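Local coordinates for DNA topoisomerase 2-associated protein PAT1 (Saccharomyces cerevisiae, PDB 5LMG) that activates mRNA decapping and represses translation, its C-terminal domain binding the decapping enzyme Dcp2 and the 5'-3' exonuclease Xrn1, at residues Leu63-Asn68 and Phe113-Lys118; Lys107-Ile112 and Leu165-Ser170; Gln119-Ile124 and Val169-Asn174. The protein carries 2 engineered substitutions. All coordinates share one frame; numbering follows the deposited sequence.

Contact 1: residues Leu63-Asn68 and Phe113-Lys118; sequences LDLEAN and FNFLDK. With MG (magnesium ion), chain N.
F115 lies against L65 and E66 where the turn leaving helix 103-114 meets helix 48-70, a helix-to-turn contact in the helical array of the Pat1 C-terminal domain. It illustrates how a single aromatic side chain can close a turn onto a helix. F115 CB lies 3.9 Å from L65 CD1, and the same methyl comes within 3.7 Å of F115 CG. Beyond that point the face of the ring passes across L65 CB, which sits 3.7 Å from the ring centroid and 11° off its normal, a well-centred CH-pi contact. At the tip, F115 CZ is 3.8 Å from E66 N, an oblique approach. L65 CG is anti to its carbonyl carbon (chi1 -73°), and with chi2 at 166° CD1 is carried back along the ring toward F115 CB, the two side chains running past each other in opposite directions. E66 crosses the ring end nearly at right angles, its CG 3.9 Å from F115 CE2. With an alanine at F115 the ring carbons disappear, and this would probably open a gap between the turn and helix 48-70 and deprive L65 CB of its aromatic partner. M80 of helix 78-82 also packs on L65 and F115. The carboxylate of E66 forms a salt bridge with R111, and its OE2 also accepts a hydrogen bond from a water, which in turn accepts one from N114 ND2 at 2.8 Å. Farther along the turn, D117 is the N-cap of the next helix: OD1 caps the backbone N of Q120, and Q120 OE1 returns to D117 N in a capping box. D117 OD2 binds a magnesium ion at 2.2 Å, while OD1 also accepts, at 2.9 Å, from a water bound to that ion.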
ATOM      1  N   LEU A  63      11.430  17.917  21.026  1.00 43.03           N
ATOM      2  CA  LEU A  63      12.606  18.780  21.115  1.00 43.48           C
ATOM      3  C   LEU A  63      13.276  18.680  22.487  1.00 48.34           C
ATOM      4  O   LEU A  63      14.500  18.605  22.545  1.00 48.15           O
ATOM      5  CB  LEU A  63      12.288  20.239  20.728  1.00 43.58           C
ATOM      6  CG  LEU A  63      11.945  20.515  19.237  1.00 47.21           C
ATOM      7  CD1 LEU A  63      11.684  21.982  19.011  1.00 48.15           C
ATOM      8  CD2 LEU A  63      13.031  20.012  18.279  1.00 46.62           C
ATOM      9  N   ASP A  64      12.474  18.588  23.574  1.00 45.98           N
ATOM     10  CA  ASP A  64      12.972  18.408  24.948  1.00 46.57           C
ATOM     11  C   ASP A  64      13.633  17.042  25.110  1.00 47.16           C
ATOM     12  O   ASP A  64      14.735  16.970  25.650  1.00 45.69           O
ATOM     13  CB  ASP A  64      11.835  18.564  25.984  1.00 50.30           C
ATOM     14  CG  ASP A  64      11.437  19.995  26.319  1.00 67.87           C
ATOM     15  OD1 ASP A  64      12.191  20.928  25.952  1.00 69.14           O
ATOM     16  OD2 ASP A  64      10.376  20.180  26.962  1.00 76.50           O
ATOM     17  N   LEU A  65      12.976  15.966  24.623  1.00 43.93           N
ATOM     18  CA  LEU A  65      13.514  14.602  24.710  1.00 43.58           C
ATOM     19  C   LEU A  65      14.822  14.486  23.938  1.00 46.84           C
ATOM     20  O   LEU A  65      15.785  13.915  24.454  1.00 46.71           O
ATOM     21  CB  LEU A  65      12.509  13.551  24.194  1.00 42.86           C
ATOM     22  CG  LEU A  65      11.300  13.236  25.075  1.00 48.22           C
ATOM     23  CD1 LEU A  65      10.243  12.452  24.288  1.00 48.12           C
ATOM     24  CD2 LEU A  65      11.701  12.506  26.354  1.00 49.85           C
ATOM     25  N   GLU A  66      14.865  15.071  22.725  1.00 42.97           N
ATOM     26  CA  GLU A  66      16.030  15.054  21.841  1.00 41.62           C
ATOM     27  C   GLU A  66      17.191  15.821  22.445  1.00 47.39           C
ATOM     28  O   GLU A  66      18.319  15.331  22.377  1.00 47.62           O
ATOM     29  CB  GLU A  66      15.676  15.579  20.450  1.00 42.09           C
ATOM     30  CG  GLU A  66      14.862  14.595  19.628  1.00 50.88           C
ATOM     31  CD  GLU A  66      14.453  15.064  18.243  1.00 66.57           C
ATOM     32  OE1 GLU A  66      14.411  16.296  18.009  1.00 61.89           O
ATOM     33  OE2 GLU A  66      14.082  14.198  17.417  1.00 58.89           O
ATOM     34  N   ALA A  67      16.918  16.993  23.077  1.00 44.98           N
ATOM     35  CA  ALA A  67      17.938  17.824  23.739  1.00 45.89           C
ATOM     36  C   ALA A  67      18.538  17.104  24.955  1.00 51.55           C
ATOM     37  O   ALA A  67      19.762  17.075  25.089  1.00 50.93           O
ATOM     38  CB  ALA A  67      17.360  19.174  24.154  1.00 46.45           C
ATOM     39  N   ASN A  68      17.682  16.504  25.814  1.00 50.46           N
ATOM     40  CA  ASN A  68      18.111  15.748  27.004  1.00 50.80           C
ATOM     41  C   ASN A  68      19.014  14.578  26.608  1.00 54.76           C
ATOM     42  O   ASN A  68      20.103  14.433  27.167  1.00 53.60           O
ATOM     43  CB  ASN A  68      16.905  15.231  27.803  1.00 49.32           C
ATOM     44  CG  ASN A  68      16.109  16.287  28.525  1.00 63.47           C
ATOM     45  OD1 ASN A  68      16.587  17.385  28.841  1.00 57.76           O
ATOM     46  ND2 ASN A  68      14.873  15.956  28.825  1.00 53.84           N
ATOM     47  N   PHE A 113       8.747   7.622  17.477  1.00 41.83           N
ATOM     48  CA  PHE A 113       9.073   6.200  17.607  1.00 42.13           C
ATOM     49  C   PHE A 113      10.413   5.940  18.278  1.00 47.68           C
ATOM     50  O   PHE A 113      10.559   4.902  18.923  1.00 49.07           O
ATOM     51  CB  PHE A 113       8.959   5.480  16.255  1.00 43.04           C
ATOM     52  CG  PHE A 113       7.569   4.923  16.028  1.00 44.23           C
ATOM     53  CD1 PHE A 113       6.456   5.762  16.010  1.00 46.49           C
ATOM     54  CD2 PHE A 113       7.368   3.557  15.865  1.00 45.23           C
ATOM     55  CE1 PHE A 113       5.173   5.243  15.838  1.00 47.56           C
ATOM     56  CE2 PHE A 113       6.083   3.041  15.679  1.00 47.71           C
ATOM     57  CZ  PHE A 113       4.995   3.884  15.674  1.00 46.26           C
ATOM     58  N   ASN A 114      11.358   6.900  18.216  1.00 44.23           N
ATOM     59  CA  ASN A 114      12.637   6.768  18.914  1.00 43.86           C
ATOM     60  C   ASN A 114      12.475   6.751  20.447  1.00 47.84           C
ATOM     61  O   ASN A 114      13.331   6.188  21.127  1.00 48.01           O
ATOM     62  CB  ASN A 114      13.598   7.899  18.515  1.00 42.88           C
ATOM     63  CG  ASN A 114      14.152   7.798  17.117  1.00 59.91           C
ATOM     64  OD1 ASN A 114      14.181   6.727  16.494  1.00 55.02           O
ATOM     65  ND2 ASN A 114      14.634   8.919  16.603  1.00 51.13           N
ATOM     66  N   PHE A 115      11.401   7.371  20.985  1.00 44.11           N
ATOM     67  CA  PHE A 115      11.190   7.484  22.437  1.00 44.76           C
ATOM     68  C   PHE A 115      10.050   6.620  23.006  1.00 50.21           C
ATOM     69  O   PHE A 115       9.707   6.772  24.180  1.00 51.05           O
ATOM     70  CB  PHE A 115      11.002   8.968  22.833  1.00 46.45           C
ATOM     71  CG  PHE A 115      12.215   9.817  22.538  1.00 47.43           C
ATOM     72  CD1 PHE A 115      13.295   9.842  23.413  1.00 49.71           C
ATOM     73  CD2 PHE A 115      12.304  10.544  21.353  1.00 49.19           C
ATOM     74  CE1 PHE A 115      14.436  10.600  23.121  1.00 50.76           C
ATOM     75  CE2 PHE A 115      13.447  11.294  21.058  1.00 52.02           C
ATOM     76  CZ  PHE A 115      14.504  11.324  21.946  1.00 50.08           C
ATOM     77  N   LEU A 116       9.497   5.695  22.210  1.00 46.40           N
ATOM     78  CA  LEU A 116       8.420   4.813  22.664  1.00 46.01           C
ATOM     79  C   LEU A 116       8.871   3.374  22.846  1.00 48.34           C
ATOM     80  O   LEU A 116       9.850   2.951  22.229  1.00 47.64           O
ATOM     81  CB  LEU A 116       7.237   4.835  21.681  1.00 45.56           C
ATOM     82  CG  LEU A 116       6.536   6.162  21.411  1.00 50.01           C
ATOM     83  CD1 LEU A 116       5.517   5.990  20.330  1.00 49.55           C
ATOM     84  CD2 LEU A 116       5.893   6.737  22.670  1.00 52.64           C
ATOM     85  N   ASP A 117       8.133   2.611  23.674  1.00 44.97           N
ATOM     86  CA  ASP A 117       8.395   1.185  23.856  1.00 44.69           C
ATOM     87  C   ASP A 117       7.477   0.381  22.917  1.00 47.89           C
ATOM     88  O   ASP A 117       6.682   0.989  22.185  1.00 45.11           O
ATOM     89  CB  ASP A 117       8.312   0.743  25.338  1.00 46.63           C
ATOM     90  CG  ASP A 117       6.951   0.807  26.021  1.00 46.02           C
ATOM     91  OD1 ASP A 117       5.929   0.907  25.314  1.00 43.66           O
ATOM     92  OD2 ASP A 117       6.912   0.726  27.257  1.00 54.52           O
ATOM     93  N   LYS A 118       7.602  -0.963  22.920  1.00 45.61           N
ATOM     94  CA  LYS A 118       6.859  -1.869  22.045  1.00 45.62           C
ATOM     95  C   LYS A 118       5.325  -1.713  22.135  1.00 47.42           C
ATOM     96  O   LYS A 118       4.678  -1.540  21.094  1.00 45.93           O
ATOM     97  CB  LYS A 118       7.296  -3.329  22.282  1.00 49.71           C
ATOM     98  CG  LYS A 118       6.733  -4.336  21.277  1.00 60.12           C
ATOM     99  CD  LYS A 118       7.052  -5.764  21.704  1.00 76.76           C
ATOM    100  CE  LYS A 118       6.016  -6.746  21.216  1.00 92.98           C
ATOM    101  NZ  LYS A 118       6.424  -8.157  21.456  1.00104.24           N
TER
HETATM  102 MG    MG N 810       5.321   0.553  28.706  0.50 51.60          MG
HETATM  103  O   HOH W   1      15.015  11.506  17.599  1.00 58.08           O
HETATM  104  O   HOH W   2       3.803   0.579  27.196  1.00 45.33           O
HETATM  105  O   HOH W   3       5.133   2.845  28.935  1.00 58.42           O

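Contact 2: residues Lys107-Ile112 and Leu165-Ser170; sequences KIMPRI and LKIIVS
The backbones come nearest at P110 and I167, whose CA atoms are 6.8 Å apart, beside a kink in helix 103-114 where the N atoms of P110 and R111 make no bond to the preceding turn. The case shows how a proline can supply both a bend and a docking surface. I167 does the reaching, through one methyl. Its CG1 is anti to the carbonyl carbon (chi1 -71°) and chi2 extends the chain, which pushes CD1 across to the opposite helix. There CD1 comes within 3.5 Å of P110 N, a nitrogen that carries no hydrogen, and meets P110 CG at 3.8 Å. The same I167 CD1 methyl also touches M109 CB, 3.8 Å away. M109 sets out toward helix 151-174 but bends at chi2 and chi3, so its sulfur turns off and the contact rests on the root of the side chain. Both M109 and P110 cross I167 at about a right angle, in van der Waals contact without any hydrogen bond across it. Within helix 151-174, S170 OG donates to I167 O at 3.1 Å, approaching from 32° out of the carbonyl plane. On helix 103-114, I108 CD1 lies over one face of the R111 guanidinium, offset toward its rim. One turn earlier on helix 151-174, I163 adds to the cover over P110. Other helices flank the pair: helix 48-70 packs through I62 on I108 and R111 of helix 103-114, while helix 201-216 packs on L165 and I168 of helix 151-174.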
ATOM      1  N   LYS A 107       5.587  14.170   9.619  1.00 40.62           N
ATOM      2  CA  LYS A 107       7.042  14.319   9.658  1.00 39.94           C
ATOM      3  C   LYS A 107       7.694  14.040  11.039  1.00 44.28           C
ATOM      4  O   LYS A 107       8.828  13.577  11.056  1.00 42.81           O
ATOM      5  CB  LYS A 107       7.470  15.674   9.088  1.00 40.96           C
ATOM      6  CG  LYS A 107       7.498  15.640   7.553  1.00 41.83           C
ATOM      7  CD  LYS A 107       7.060  16.954   6.930  1.00 49.19           C
ATOM      8  CE  LYS A 107       8.220  17.683   6.308  1.00 59.39           C
ATOM      9  NZ  LYS A 107       7.825  19.021   5.791  1.00 63.06           N
ATOM     10  N   ILE A 108       6.974  14.238  12.161  1.00 42.75           N
ATOM     11  CA  ILE A 108       7.511  13.987  13.513  1.00 43.17           C
ATOM     12  C   ILE A 108       7.432  12.490  13.934  1.00 47.73           C
ATOM     13  O   ILE A 108       8.080  12.102  14.911  1.00 46.10           O
ATOM     14  CB  ILE A 108       6.852  14.936  14.564  1.00 47.07           C
ATOM     15  CG1 ILE A 108       7.636  15.002  15.903  1.00 47.67           C
ATOM     16  CG2 ILE A 108       5.379  14.629  14.806  1.00 49.23           C
ATOM     17  CD1 ILE A 108       8.520  16.161  16.037  1.00 51.58           C
ATOM     18  N   MET A 109       6.643  11.662  13.202  1.00 45.88           N
ATOM     19  CA  MET A 109       6.408  10.245  13.507  1.00 45.87           C
ATOM     20  C   MET A 109       7.686   9.394  13.698  1.00 47.32           C
ATOM     21  O   MET A 109       7.722   8.692  14.708  1.00 46.90           O
ATOM     22  CB  MET A 109       5.470   9.599  12.483  1.00 49.14           C
ATOM     23  CG  MET A 109       4.477   8.634  13.109  1.00 54.91           C
ATOM     24  SD  MET A 109       3.588   9.274  14.555  1.00 61.01           S
ATOM     25  CE  MET A 109       2.684  10.561  13.842  1.00 58.14           C
ATOM     26  N   PRO A 110       8.751   9.439  12.841  1.00 43.66           N
ATOM     27  CA  PRO A 110       9.947   8.615  13.134  1.00 43.42           C
ATOM     28  C   PRO A 110      10.642   8.999  14.446  1.00 46.13           C
ATOM     29  O   PRO A 110      11.100   8.116  15.175  1.00 43.94           O
ATOM     30  CB  PRO A 110      10.852   8.815  11.907  1.00 45.02           C
ATOM     31  CG  PRO A 110       9.980   9.410  10.853  1.00 48.89           C
ATOM     32  CD  PRO A 110       8.924  10.191  11.576  1.00 44.71           C
ATOM     33  N   ARG A 111      10.658  10.306  14.768  1.00 42.41           N
ATOM     34  CA  ARG A 111      11.246  10.858  15.987  1.00 41.85           C
ATOM     35  C   ARG A 111      10.453  10.452  17.226  1.00 44.17           C
ATOM     36  O   ARG A 111      11.057  10.136  18.254  1.00 43.20           O
ATOM     37  CB  ARG A 111      11.392  12.374  15.876  1.00 40.00           C
ATOM     38  CG  ARG A 111      12.411  12.777  14.815  1.00 46.38           C
ATOM     39  CD  ARG A 111      12.137  14.172  14.292  1.00 48.08           C
ATOM     40  NE  ARG A 111      12.448  15.197  15.291  1.00 48.27           N
ATOM     41  CZ  ARG A 111      12.095  16.472  15.187  1.00 60.59           C
ATOM     42  NH1 ARG A 111      11.416  16.896  14.130  1.00 45.58           N
ATOM     43  NH2 ARG A 111      12.414  17.333  16.142  1.00 47.99           N
ATOM     44  N   ILE A 112       9.104  10.412  17.111  1.00 41.17           N
ATOM     45  CA  ILE A 112       8.198   9.933  18.163  1.00 41.37           C
ATOM     46  C   ILE A 112       8.571   8.475  18.523  1.00 45.04           C
ATOM     47  O   ILE A 112       8.725   8.146  19.708  1.00 43.59           O
ATOM     48  CB  ILE A 112       6.703  10.063  17.721  1.00 44.08           C
ATOM     49  CG1 ILE A 112       6.237  11.538  17.734  1.00 44.61           C
ATOM     50  CG2 ILE A 112       5.779   9.174  18.591  1.00 46.33           C
ATOM     51  CD1 ILE A 112       4.823  11.769  17.170  1.00 51.91           C
ATOM     52  N   LEU A 165       4.578   4.248   6.215  1.00 44.50           N
ATOM     53  CA  LEU A 165       4.685   2.837   5.847  1.00 43.63           C
ATOM     54  C   LEU A 165       6.052   2.225   6.163  1.00 47.54           C
ATOM     55  O   LEU A 165       6.083   1.084   6.607  1.00 46.63           O
ATOM     56  CB  LEU A 165       4.262   2.597   4.400  1.00 43.23           C
ATOM     57  CG  LEU A 165       2.797   2.136   4.223  1.00 47.21           C
ATOM     58  CD1 LEU A 165       1.781   3.139   4.795  1.00 46.97           C
ATOM     59  CD2 LEU A 165       2.507   1.865   2.799  1.00 50.14           C
ATOM     60  N   LYS A 166       7.151   2.998   6.034  1.00 45.62           N
ATOM     61  CA  LYS A 166       8.518   2.581   6.381  1.00 45.77           C
ATOM     62  C   LYS A 166       8.607   2.245   7.893  1.00 47.82           C
ATOM     63  O   LYS A 166       9.262   1.275   8.265  1.00 47.47           O
ATOM     64  CB  LYS A 166       9.511   3.708   6.023  1.00 49.60           C
ATOM     65  CG  LYS A 166      10.979   3.290   5.927  1.00 65.02           C
ATOM     66  CD  LYS A 166      11.917   4.504   5.985  1.00 74.19           C
ATOM     67  CE  LYS A 166      11.938   5.339   4.723  1.00 83.30           C
ATOM     68  NZ  LYS A 166      12.374   6.733   4.998  1.00 93.85           N
ATOM     69  N   ILE A 167       7.930   3.040   8.746  1.00 44.15           N
ATOM     70  CA  ILE A 167       7.853   2.849  10.201  1.00 43.93           C
ATOM     71  C   ILE A 167       7.084   1.545  10.531  1.00 46.46           C
ATOM     72  O   ILE A 167       7.541   0.763  11.355  1.00 44.21           O
ATOM     73  CB  ILE A 167       7.206   4.095  10.882  1.00 47.39           C
ATOM     74  CG1 ILE A 167       8.147   5.314  10.860  1.00 47.52           C
ATOM     75  CG2 ILE A 167       6.730   3.793  12.311  1.00 48.93           C
ATOM     76  CD1 ILE A 167       7.433   6.652  11.130  1.00 53.89           C
ATOM     77  N   ILE A 168       5.916   1.333   9.889  1.00 42.85           N
ATOM     78  CA  ILE A 168       5.078   0.155  10.104  1.00 42.39           C
ATOM     79  C   ILE A 168       5.858  -1.117   9.742  1.00 45.68           C
ATOM     80  O   ILE A 168       5.955  -2.010  10.585  1.00 43.74           O
ATOM     81  CB  ILE A 168       3.701   0.302   9.404  1.00 45.08           C
ATOM     82  CG1 ILE A 168       2.861   1.383  10.136  1.00 46.21           C
ATOM     83  CG2 ILE A 168       2.953  -1.039   9.315  1.00 44.67           C
ATOM     84  CD1 ILE A 168       1.671   1.946   9.391  1.00 47.99           C
ATOM     85  N   VAL A 169       6.474  -1.138   8.533  1.00 44.50           N
ATOM     86  CA  VAL A 169       7.311  -2.215   7.987  1.00 45.66           C
ATOM     87  C   VAL A 169       8.432  -2.587   8.964  1.00 51.72           C
ATOM     88  O   VAL A 169       8.506  -3.744   9.359  1.00 51.21           O
ATOM     89  CB  VAL A 169       7.853  -1.882   6.561  1.00 50.12           C
ATOM     90  CG1 VAL A 169       8.880  -2.910   6.084  1.00 50.49           C
ATOM     91  CG2 VAL A 169       6.721  -1.780   5.553  1.00 49.67           C
ATOM     92  N   SER A 170       9.270  -1.602   9.377  1.00 50.14           N
ATOM     93  CA  SER A 170      10.391  -1.796  10.308  1.00 50.90           C
ATOM     94  C   SER A 170       9.951  -2.367  11.664  1.00 53.88           C
ATOM     95  O   SER A 170      10.552  -3.334  12.133  1.00 53.50           O
ATOM     96  CB  SER A 170      11.192  -0.506  10.480  1.00 55.96           C
ATOM     97  OG  SER A 170      10.619   0.355  11.454  1.00 71.01           O
TER

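Contact 3: residues Gln119-Ile124 and Val169-Asn174; sequences QQKLKI and VSFLSN
The packing of helix 118-130 against helix 151-174 in the Pat1 helical array is carried by F171, whose ring reaches K121 and L122. It is a buried example of the principle that a helix interface can depend on one aromatic ring meeting the first carbons of its neighbours. The CA atoms of K121 and F171 are 8.0 Å apart, and the phenylalanine spans the distance. F171 CG is anti to its backbone N (chi1 171°), a setting that projects the ring toward helix 118-130. K121 CB comes 3.7 Å from F171 CE1. Measured to the ring centroid, K121 CB is 4.1 Å away and 29° off the normal, an off-centre CH-pi contact. The lysine is extended beyond CG and meets the ring a second time, its CD 3.8 Å from F171 CD1. Its aliphatic part therefore runs along F171 CD1 and CE1, and its end then leads away from helix 151-174, passing L116. On the other part of the ring, F171 CZ is 3.9 Å from L122 N. L122 crosses the ring at roughly a right angle and adds its CD2, 4.1 Å from F171 CE2. No polar bond joins the two segments. Near the end of helix 151-174, S170 O accepts from N174 ND2 at 2.8 Å, with a bent N-H...O angle of 139°, and the backbone bonds of N174 N are weak. L172, next to F171, faces helix 201-216 and helix 178-191 and so continues the core past the contact. Helices packed side by side through apolar and aromatic side chains in this way are consistent with the alpha-helical repeat folds of the TPR clan, to which the Pat1 family belongs.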
ATOM      1  N   GLN A 119       4.756  -1.765  23.357  1.00 44.19           N
ATOM      2  CA  GLN A 119       3.304  -1.669  23.571  1.00 44.11           C
ATOM      3  C   GLN A 119       2.721  -0.310  23.152  1.00 48.13           C
ATOM      4  O   GLN A 119       1.582  -0.264  22.673  1.00 46.65           O
ATOM      5  CB  GLN A 119       2.900  -2.034  25.008  1.00 46.15           C
ATOM      6  CG  GLN A 119       3.067  -3.533  25.370  1.00 57.65           C
ATOM      7  CD  GLN A 119       2.390  -4.500  24.410  1.00 72.99           C
ATOM      8  OE1 GLN A 119       3.042  -5.316  23.750  1.00 65.27           O
ATOM      9  NE2 GLN A 119       1.072  -4.423  24.297  1.00 69.03           N
ATOM     10  N   GLN A 120       3.497   0.781  23.320  1.00 44.03           N
ATOM     11  CA  GLN A 120       3.091   2.131  22.906  1.00 43.40           C
ATOM     12  C   GLN A 120       3.012   2.203  21.371  1.00 46.35           C
ATOM     13  O   GLN A 120       2.004   2.674  20.834  1.00 45.60           O
ATOM     14  CB  GLN A 120       4.060   3.194  23.451  1.00 44.52           C
ATOM     15  CG  GLN A 120       3.851   3.511  24.930  1.00 45.78           C
ATOM     16  CD  GLN A 120       4.914   4.441  25.460  1.00 52.60           C
ATOM     17  OE1 GLN A 120       6.096   4.339  25.120  1.00 42.09           O
ATOM     18  NE2 GLN A 120       4.516   5.374  26.308  1.00 45.33           N
ATOM     19  N   LYS A 121       4.051   1.674  20.680  1.00 42.22           N
ATOM     20  CA  LYS A 121       4.148   1.591  19.223  1.00 42.28           C
ATOM     21  C   LYS A 121       3.005   0.707  18.666  1.00 47.14           C
ATOM     22  O   LYS A 121       2.425   1.037  17.634  1.00 44.33           O
ATOM     23  CB  LYS A 121       5.510   1.011  18.806  1.00 43.72           C
ATOM     24  CG  LYS A 121       6.709   1.913  19.058  1.00 48.95           C
ATOM     25  CD  LYS A 121       8.003   1.154  18.783  1.00 48.04           C
ATOM     26  CE  LYS A 121       9.223   2.014  18.964  1.00 46.90           C
ATOM     27  NZ  LYS A 121      10.464   1.258  18.657  1.00 45.96           N
ATOM     28  N   LEU A 122       2.699  -0.419  19.353  1.00 45.67           N
ATOM     29  CA  LEU A 122       1.626  -1.338  18.968  1.00 45.74           C
ATOM     30  C   LEU A 122       0.263  -0.645  19.100  1.00 48.01           C
ATOM     31  O   LEU A 122      -0.567  -0.785  18.204  1.00 47.10           O
ATOM     32  CB  LEU A 122       1.703  -2.638  19.800  1.00 46.60           C
ATOM     33  CG  LEU A 122       1.023  -3.930  19.287  1.00 52.64           C
ATOM     34  CD1 LEU A 122      -0.266  -4.194  20.002  1.00 54.53           C
ATOM     35  CD2 LEU A 122       0.881  -3.996  17.771  1.00 52.77           C
ATOM     36  N   LYS A 123       0.070   0.169  20.165  1.00 44.77           N
ATOM     37  CA  LYS A 123      -1.159   0.953  20.388  1.00 44.86           C
ATOM     38  C   LYS A 123      -1.411   1.974  19.262  1.00 47.02           C
ATOM     39  O   LYS A 123      -2.565   2.197  18.884  1.00 46.01           O
ATOM     40  CB  LYS A 123      -1.123   1.664  21.744  1.00 47.64           C
ATOM     41  CG  LYS A 123      -1.592   0.796  22.901  1.00 56.38           C
ATOM     42  CD  LYS A 123      -1.525   1.568  24.219  1.00 70.00           C
ATOM     43  CE  LYS A 123      -1.950   0.741  25.409  1.00 80.79           C
ATOM     44  NZ  LYS A 123      -3.421   0.515  25.436  1.00 92.13           N
ATOM     45  N   ILE A 124      -0.334   2.566  18.720  1.00 44.15           N
ATOM     46  CA  ILE A 124      -0.395   3.511  17.595  1.00 44.19           C
ATOM     47  C   ILE A 124      -0.886   2.777  16.335  1.00 48.03           C
ATOM     48  O   ILE A 124      -1.829   3.248  15.699  1.00 47.13           O
ATOM     49  CB  ILE A 124       0.943   4.270  17.385  1.00 46.56           C
ATOM     50  CG1 ILE A 124       1.131   5.336  18.511  1.00 47.27           C
ATOM     51  CG2 ILE A 124       1.027   4.896  15.969  1.00 46.63           C
ATOM     52  CD1 ILE A 124       2.429   6.106  18.532  1.00 49.12           C
ATOM     53  N   VAL A 169       6.474  -1.138   8.533  1.00 44.50           N
ATOM     54  CA  VAL A 169       7.311  -2.215   7.987  1.00 45.66           C
ATOM     55  C   VAL A 169       8.432  -2.587   8.964  1.00 51.72           C
ATOM     56  O   VAL A 169       8.506  -3.744   9.359  1.00 51.21           O
ATOM     57  CB  VAL A 169       7.853  -1.882   6.561  1.00 50.12           C
ATOM     58  CG1 VAL A 169       8.880  -2.910   6.084  1.00 50.49           C
ATOM     59  CG2 VAL A 169       6.721  -1.780   5.553  1.00 49.67           C
ATOM     60  N   SER A 170       9.270  -1.602   9.377  1.00 50.14           N
ATOM     61  CA  SER A 170      10.391  -1.796  10.308  1.00 50.90           C
ATOM     62  C   SER A 170       9.951  -2.367  11.664  1.00 53.88           C
ATOM     63  O   SER A 170      10.552  -3.334  12.133  1.00 53.50           O
ATOM     64  CB  SER A 170      11.192  -0.506  10.480  1.00 55.96           C
ATOM     65  OG  SER A 170      10.619   0.355  11.454  1.00 71.01           O
ATOM     66  N   PHE A 171       8.887  -1.794  12.266  1.00 49.99           N
ATOM     67  CA  PHE A 171       8.340  -2.261  13.533  1.00 50.44           C
ATOM     68  C   PHE A 171       7.803  -3.711  13.471  1.00 53.26           C
ATOM     69  O   PHE A 171       8.075  -4.482  14.388  1.00 52.99           O
ATOM     70  CB  PHE A 171       7.269  -1.291  14.079  1.00 52.68           C
ATOM     71  CG  PHE A 171       6.513  -1.815  15.283  1.00 55.00           C
ATOM     72  CD1 PHE A 171       7.102  -1.833  16.541  1.00 58.62           C
ATOM     73  CD2 PHE A 171       5.219  -2.302  15.153  1.00 57.97           C
ATOM     74  CE1 PHE A 171       6.407  -2.335  17.651  1.00 60.49           C
ATOM     75  CE2 PHE A 171       4.525  -2.806  16.262  1.00 61.62           C
ATOM     76  CZ  PHE A 171       5.124  -2.817  17.502  1.00 59.83           C
ATOM     77  N   LEU A 172       7.034  -4.068  12.421  1.00 49.12           N
ATOM     78  CA  LEU A 172       6.464  -5.413  12.280  1.00 49.66           C
ATOM     79  C   LEU A 172       7.520  -6.482  11.963  1.00 55.35           C
ATOM     80  O   LEU A 172       7.381  -7.635  12.373  1.00 54.06           O
ATOM     81  CB  LEU A 172       5.321  -5.445  11.242  1.00 49.31           C
ATOM     82  CG  LEU A 172       4.037  -4.677  11.602  1.00 53.60           C
ATOM     83  CD1 LEU A 172       3.052  -4.722  10.472  1.00 53.08           C
ATOM     84  CD2 LEU A 172       3.383  -5.227  12.864  1.00 57.81           C
ATOM     85  N   SER A 173       8.579  -6.081  11.240  1.00 54.10           N
ATOM     86  CA  SER A 173       9.692  -6.932  10.838  1.00 55.09           C
ATOM     87  C   SER A 173      10.551  -7.328  12.038  1.00 60.31           C
ATOM     88  O   SER A 173      11.173  -8.385  12.001  1.00 59.50           O
ATOM     89  CB  SER A 173      10.558  -6.200   9.817  1.00 60.08           C
ATOM     90  OG  SER A 173      11.738  -6.916   9.488  1.00 72.95           O
ATOM     91  N   ASN A 174      10.583  -6.473  13.084  1.00 58.55           N
ATOM     92  CA  ASN A 174      11.405  -6.623  14.280  1.00 59.94           C
ATOM     93  C   ASN A 174      10.669  -6.945  15.591  1.00 68.02           C
ATOM     94  O   ASN A 174      11.080  -7.866  16.290  1.00 67.96           O
ATOM     95  CB  ASN A 174      12.250  -5.353  14.482  1.00 60.10           C
ATOM     96  CG  ASN A 174      13.335  -5.155  13.454  1.00 75.50           C
ATOM     97  OD1 ASN A 174      14.294  -5.930  13.373  1.00 70.50           O
ATOM     98  ND2 ASN A 174      13.230  -4.083  12.678  1.00 61.35           N
TER

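How the contacts relate
Contacts 2 and 3 lie closest, their centres about 9 Å apart, on the same helix 151-174, with V169 and S170 common to both. Contact 1 is about 13 Å from contact 2 and 15 Å from contact 3. Helix 103-114 serves contacts 1 and 2, and the turn after it leads into helix 118-130, which makes contact 3. Along the chain, contact 1 closes before contact 3 opens, whereas contacts 1 and 2 interleave. The salt bridge from E66 to R111 couples 1 with 2, and F113 O and L116 O pack on K121 CE between 1 and 3. Together they tie helices 48-70, 103-114, 118-130 and 151-174 to one another on one side of the chain's centre.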